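Local coordinates for Lmo2184 protein (Listeria monocytogenes serovar 1/2a, PDB 5JOQ), which probably serves as the membrane-attached substrate-binding lipoprotein of an iron-uptake ABC transporter, with heme as its likely ligand, at residues A[118-123]-A[127-132]; A[97-102]-A[269-274]. All coordinates share one frame; numbering follows the deposited sequence.

Interaction 1. Residues A[118-123]-A[127-132]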
loop_
_atom_site.group_PDB
_atom_site.type_symbol
_atom_site.label_atom_id
_atom_site.label_comp_id
_atom_site.label_asym_id
_atom_site.label_seq_id
_atom_site.Cartn_x
_atom_site.Cartn_y
_atom_site.Cartn_z
ATOM N N LEU A 118 -17.313 -17.912 9.562
ATOM C CA LEU A 118 -18.275 -17.080 10.290
ATOM C C LEU A 118 -18.768 -15.937 9.406
ATOM O O LEU A 118 -17.974 -15.297 8.726
ATOM C CB LEU A 118 -17.606 -16.488 11.526
ATOM C CG LEU A 118 -16.835 -17.518 12.378
ATOM C CD1 LEU A 118 -16.146 -16.823 13.569
ATOM C CD2 LEU A 118 -17.765 -18.626 12.846
ATOM N N ASP A 119 -20.076 -15.678 9.415
ATOM C CA ASP A 119 -20.647 -14.648 8.541
ATOM C C ASP A 119 -20.536 -13.284 9.235
ATOM O O ASP A 119 -21.302 -12.981 10.165
ATOM C CB ASP A 119 -22.103 -14.976 8.219
ATOM C CG ASP A 119 -22.692 -14.013 7.189
ATOM O OD1 ASP A 119 -22.056 -12.976 6.918
ATOM O OD2 ASP A 119 -23.764 -14.295 6.633
ATOM N N PHE A 120 -19.590 -12.455 8.785
ATOM C CA PHE A 120 -19.400 -11.100 9.317
ATOM C C PHE A 120 -19.855 -10.011 8.325
ATOM O O PHE A 120 -19.308 -8.888 8.304
ATOM C CB PHE A 120 -17.934 -10.914 9.724
ATOM C CG PHE A 120 -17.551 -11.642 11.029
ATOM C CD1 PHE A 120 -18.455 -12.486 11.678
ATOM C CD2 PHE A 120 -16.296 -11.471 11.587
ATOM C CE1 PHE A 120 -18.111 -13.129 12.910
ATOM C CE2 PHE A 120 -15.929 -12.117 12.788
ATOM C CZ PHE A 120 -16.810 -12.936 13.444
ATOM N N THR A 121 -20.843 -10.322 7.479
ATOM C CA THR A 121 -21.295 -9.328 6.499
ATOM C C THR A 121 -22.297 -8.323 7.071
ATOM O O THR A 121 -22.635 -7.374 6.369
ATOM C CB THR A 121 -21.913 -10.012 5.273
ATOM O OG1 THR A 121 -23.007 -10.873 5.679
ATOM C CG2 THR A 121 -20.829 -10.879 4.550
ATOM N N SER A 122 -22.792 -8.517 8.299
ATOM C CA SER A 122 -23.582 -7.508 9.002
ATOM C C SER A 122 -23.273 -7.607 10.492
ATOM O O SER A 122 -22.720 -8.602 10.968
ATOM C CB SER A 122 -25.102 -7.698 8.758
ATOM O OG SER A 122 -25.553 -8.946 9.298
ATOM N N ILE A 123 -23.658 -6.579 11.250
ATOM C CA ILE A 123 -23.509 -6.695 12.703
ATOM C C ILE A 123 -24.393 -7.819 13.236
ATOM O O ILE A 123 -23.965 -8.608 14.078
ATOM C CB ILE A 123 -23.821 -5.346 13.388
ATOM C CG1 ILE A 123 -22.779 -4.271 12.943
ATOM C CG2 ILE A 123 -23.842 -5.501 14.945
ATOM C CD1 ILE A 123 -23.048 -2.879 13.572
ATOM N N GLN A 127 -23.322 -11.017 15.434
ATOM C CA GLN A 127 -23.872 -11.340 16.749
ATOM C C GLN A 127 -24.415 -12.770 16.814
ATOM O O GLN A 127 -24.260 -13.447 17.835
ATOM C CB GLN A 127 -24.954 -10.336 17.132
ATOM C CG GLN A 127 -24.360 -8.924 17.376
ATOM C CD GLN A 127 -25.405 -8.036 18.001
ATOM O OE1 GLN A 127 -26.248 -7.478 17.304
ATOM N NE2 GLN A 127 -25.379 -7.926 19.334
ATOM N N THR A 128 -25.066 -13.253 15.752
ATOM C CA THR A 128 -25.477 -14.665 15.757
ATOM C C THR A 128 -24.258 -15.593 15.826
ATOM O O THR A 128 -24.288 -16.641 16.507
ATOM C CB THR A 128 -26.310 -14.966 14.510
ATOM O OG1 THR A 128 -27.531 -14.200 14.559
ATOM C CG2 THR A 128 -26.644 -16.493 14.399
ATOM N N GLU A 129 -23.173 -15.236 15.122
ATOM C CA GLU A 129 -21.962 -16.056 15.185
ATOM C C GLU A 129 -21.373 -16.048 16.586
ATOM O O GLU A 129 -20.907 -17.084 17.075
ATOM C CB GLU A 129 -20.914 -15.579 14.177
ATOM C CG GLU A 129 -21.358 -15.723 12.714
ATOM C CD GLU A 129 -21.499 -17.173 12.206
ATOM O OE1 GLU A 129 -21.336 -18.146 12.979
ATOM O OE2 GLU A 129 -21.804 -17.312 11.003
ATOM N N ILE A 130 -21.442 -14.903 17.266
ATOM C CA ILE A 130 -20.969 -14.821 18.653
ATOM C C ILE A 130 -21.800 -15.740 19.550
ATOM O O ILE A 130 -21.260 -16.518 20.356
ATOM C CB ILE A 130 -21.005 -13.354 19.131
ATOM C CG1 ILE A 130 -19.861 -12.557 18.470
ATOM C CG2 ILE A 130 -20.942 -13.282 20.667
ATOM C CD1 ILE A 130 -20.035 -10.965 18.617
ATOM N N LYS A 131 -23.126 -15.692 19.399
ATOM C CA LYS A 131 -23.988 -16.624 20.128
ATOM C C LYS A 131 -23.584 -18.075 19.853
ATOM O O LYS A 131 -23.512 -18.905 20.772
ATOM C CB LYS A 131 -25.449 -16.375 19.724
ATOM C CG LYS A 131 -26.470 -17.388 20.278
ATOM C CD LYS A 131 -27.925 -17.061 19.786
ATOM C CE LYS A 131 -29.025 -18.078 20.337
ATOM N NZ LYS A 131 -30.497 -17.675 20.007
ATOM N N ASN A 132 -23.371 -18.417 18.583
ATOM C CA ASN A 132 -23.083 -19.816 18.232
ATOM C C ASN A 132 -21.710 -20.267 18.745
ATOM O O ASN A 132 -21.538 -21.426 19.151
ATOM C CB ASN A 132 -23.220 -19.993 16.711
ATOM C CG ASN A 132 -24.698 -19.841 16.230
ATOM O OD1 ASN A 132 -25.616 -19.879 17.032
ATOM N ND2 ASN A 132 -24.900 -19.676 14.941
#
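Glu129 reaches off helix 123-136 to the chain leaving strand 115-118, where its OE2 accepts the backbone N-H of Asp119 at 2.9 Å. The N-H points almost straight at the oxygen (173°) but arrives from above the carboxylate, 45° out of its plane. A bend at chi2 (-68°) folds the Glu129 chain so that the carboxylate lies over the Leu118-Asp119 backbone. Its other oxygen, OE1, packs against Leu118 CD2 at 3.6 Å, and nearer the helix Glu129 CB sits at the edge of the Phe120 ring, 3.9 Å from CE1. Glu129 CG also lies near Leu118 CB, so the stem is packed while the carboxylate holds a main-chain amide.

Residues 118-123 run from an outer strand of the parallel N-terminal sheet into the helix. An Asx turn shapes them midway: Asp119 OD1 takes both the backbone N of Thr121, at 3.0 Å, and Thr121 OG1, at 2.6 Å, the latter through its syn lone pair. With CG anti to the backbone N, the Asp119 carboxylate swings away from Glu129, leaving Asp119 OD2 5.7 Å from Glu129 OE2. Ser122 then N-caps the helix through Ser125 N, and Ile123 O accepts Gln127 N at 2.8 Å in the helix's opening turn. Gln127 runs alongside Ile123, its NE2 bonded to Thr151 OG1 of helix 140-161. Ile44 and Ile47 of helix 42-50 pack on Phe120, while Ile123 N donates to Asp190 of helix 187-194.

Interaction 2. Residues A[97-102]-A[269-274]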
loop_
_atom_site.group_PDB
_atom_site.type_symbol
_atom_site.label_atom_id
_atom_site.label_comp_id
_atom_site.label_asym_id
_atom_site.label_seq_id
_atom_site.Cartn_x
_atom_site.Cartn_y
_atom_site.Cartn_z
ATOM N N THR A 97 -13.758 -16.520 7.902
ATOM C CA THR A 97 -14.998 -15.790 7.624
ATOM C C THR A 97 -15.640 -16.277 6.326
ATOM O O THR A 97 -14.971 -16.798 5.408
ATOM C CB THR A 97 -14.764 -14.272 7.513
ATOM O OG1 THR A 97 -13.919 -13.997 6.377
ATOM C CG2 THR A 97 -14.146 -13.671 8.812
ATOM N N LYS A 98 -16.950 -16.041 6.240
ATOM C CA LYS A 98 -17.716 -16.360 5.033
ATOM C C LYS A 98 -17.115 -15.701 3.807
ATOM O O LYS A 98 -17.078 -16.300 2.719
ATOM C CB LYS A 98 -19.160 -15.877 5.200
ATOM C CG LYS A 98 -20.218 -16.761 4.583
ATOM C CD LYS A 98 -20.459 -18.005 5.465
ATOM C CE LYS A 98 -21.060 -19.160 4.661
ATOM N NZ LYS A 98 -20.690 -20.501 5.226
ATOM N N THR A 99 -16.678 -14.440 3.948
ATOM C CA THR A 99 -16.183 -13.721 2.771
ATOM C C THR A 99 -14.919 -14.366 2.210
ATOM O O THR A 99 -14.648 -14.252 1.006
ATOM C CB THR A 99 -15.971 -12.238 3.136
ATOM O OG1 THR A 99 -17.267 -11.637 3.407
ATOM C CG2 THR A 99 -15.245 -11.471 1.982
ATOM N N LEU A 100 -14.153 -15.074 3.047
ATOM C CA LEU A 100 -12.983 -15.820 2.601
ATOM C C LEU A 100 -13.256 -17.291 2.284
ATOM O O LEU A 100 -12.329 -17.998 1.899
ATOM C CB LEU A 100 -11.876 -15.736 3.666
ATOM C CG LEU A 100 -10.907 -14.565 3.446
ATOM C CD1 LEU A 100 -10.028 -14.799 2.160
ATOM C CD2 LEU A 100 -11.669 -13.246 3.348
ATOM N N GLU A 101 -14.497 -17.766 2.410
ATOM C CA GLU A 101 -14.754 -19.202 2.281
ATOM C C GLU A 101 -14.382 -19.723 0.895
ATOM O O GLU A 101 -13.747 -20.776 0.763
ATOM C CB GLU A 101 -16.224 -19.490 2.603
ATOM C CG GLU A 101 -16.546 -20.958 2.477
ATOM C CD GLU A 101 -17.965 -21.281 2.956
ATOM O OE1 GLU A 101 -18.762 -20.346 3.172
ATOM O OE2 GLU A 101 -18.271 -22.469 3.085
ATOM N N ALA A 102 -14.761 -19.003 -0.143
ATOM C CA ALA A 102 -14.494 -19.460 -1.484
ATOM C C ALA A 102 -13.001 -19.611 -1.716
ATOM O O ALA A 102 -12.569 -20.535 -2.355
ATOM C CB ALA A 102 -15.126 -18.537 -2.507
ATOM N N GLY A 269 -13.430 -1.785 8.426
ATOM C CA GLY A 269 -12.962 -2.878 7.596
ATOM C C GLY A 269 -14.032 -3.369 6.622
ATOM O O GLY A 269 -15.182 -2.938 6.673
ATOM N N MET A 270 -13.636 -4.299 5.741
ATOM C CA MET A 270 -14.573 -4.839 4.758
ATOM C C MET A 270 -15.666 -5.675 5.427
ATOM O O MET A 270 -16.787 -5.750 4.906
ATOM C CB MET A 270 -13.833 -5.699 3.729
ATOM C CG MET A 270 -14.481 -5.663 2.354
ATOM S SD MET A 270 -13.460 -6.482 1.076
ATOM C CE MET A 270 -14.019 -8.164 1.376
ATOM N N THR A 271 -15.347 -6.340 6.529
ATOM C CA THR A 271 -16.329 -7.141 7.254
ATOM C C THR A 271 -16.331 -6.747 8.727
ATOM O O THR A 271 -15.446 -6.015 9.195
ATOM C CB THR A 271 -16.067 -8.641 7.091
ATOM O OG1 THR A 271 -14.718 -8.948 7.471
ATOM C CG2 THR A 271 -16.309 -9.062 5.635
ATOM N N ALA A 272 -17.343 -7.256 9.456
ATOM C CA ALA A 272 -17.673 -6.769 10.790
ATOM C C ALA A 272 -16.605 -7.171 11.798
ATOM O O ALA A 272 -15.935 -8.190 11.633
ATOM C CB ALA A 272 -19.047 -7.344 11.246
ATOM N N SER A 273 -16.556 -6.425 12.885
ATOM C CA SER A 273 -15.698 -6.668 14.032
ATOM C C SER A 273 -16.256 -5.975 15.279
ATOM O O SER A 273 -17.256 -5.303 15.220
ATOM C CB SER A 273 -14.264 -6.228 13.765
ATOM O OG SER A 273 -14.146 -4.845 13.808
ATOM N N LEU A 274 -15.562 -6.141 16.392
ATOM C CA LEU A 274 -15.943 -5.528 17.655
ATOM C C LEU A 274 -15.764 -3.995 17.588
ATOM O O LEU A 274 -16.179 -3.294 18.459
ATOM C CB LEU A 274 -15.250 -6.175 18.841
ATOM C CG LEU A 274 -15.667 -7.619 19.096
ATOM C CD1 LEU A 274 -15.013 -8.160 20.355
ATOM C CD2 LEU A 274 -17.172 -7.738 19.173
HETATM O O HOH W 1 -13.465 -11.245 6.058
#
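Thr99 sets OG1 beside its backbone N (chi1 -67°), which leaves CG2 anti to that N and turns the two branches toward different neighbours on 269-274. The bent chain of Met270 brings its CE to Thr99 CG2 at 3.6 Å. In Thr271 the hydroxyl lies between the backbone N and the carbonyl carbon (chi1 54°), and the methyl CG2 is left to pass Thr99 OG1 at 3.5 Å, the two side chains running past one another, antiparallel. The hydroxyl of Thr271 instead reaches a water, 3.0 Å from OG1, which is also bound by Thr97 OG1 at 2.8 Å.

The contact joins the turn after strand 93-97, leading into helix 101-110, to the loop between strand 260-262 and helix 276-288. In this family the two lobes face each other across a ligand cleft, and a bridge between these parts of the chain is consistent with a place near its base. Glu241 of the second subunit packs on both Thr99 and Met270. With two van der Waals contacts and, in place of a direct hydrogen bond, one water between the hydroxyls of Thr97 and Thr271, the contact is small (125 Å² buried) and probably weak on its own.

The two contacts lie about 10 Å apart, centre to centre, with interaction 1 nested in sequence inside the long loop closed by interaction 2. Both start from the C-terminal ends of neighbouring strands of the parallel sheet, 93-97 in the middle and 115-118, one of its outer strands, beside it. Leu118 O lies 2.8 Å from Lys98 N, and Phe120 O the same distance from Ala272 N, both probable hydrogen bonds. These bonds place 118-123 between the two halves of interaction 2, before it leads into helix 123-136. The contacts together tie the parallel sheet to the loop that joins strand 260-262, in the six-stranded mixed sheet, to helix 276-288.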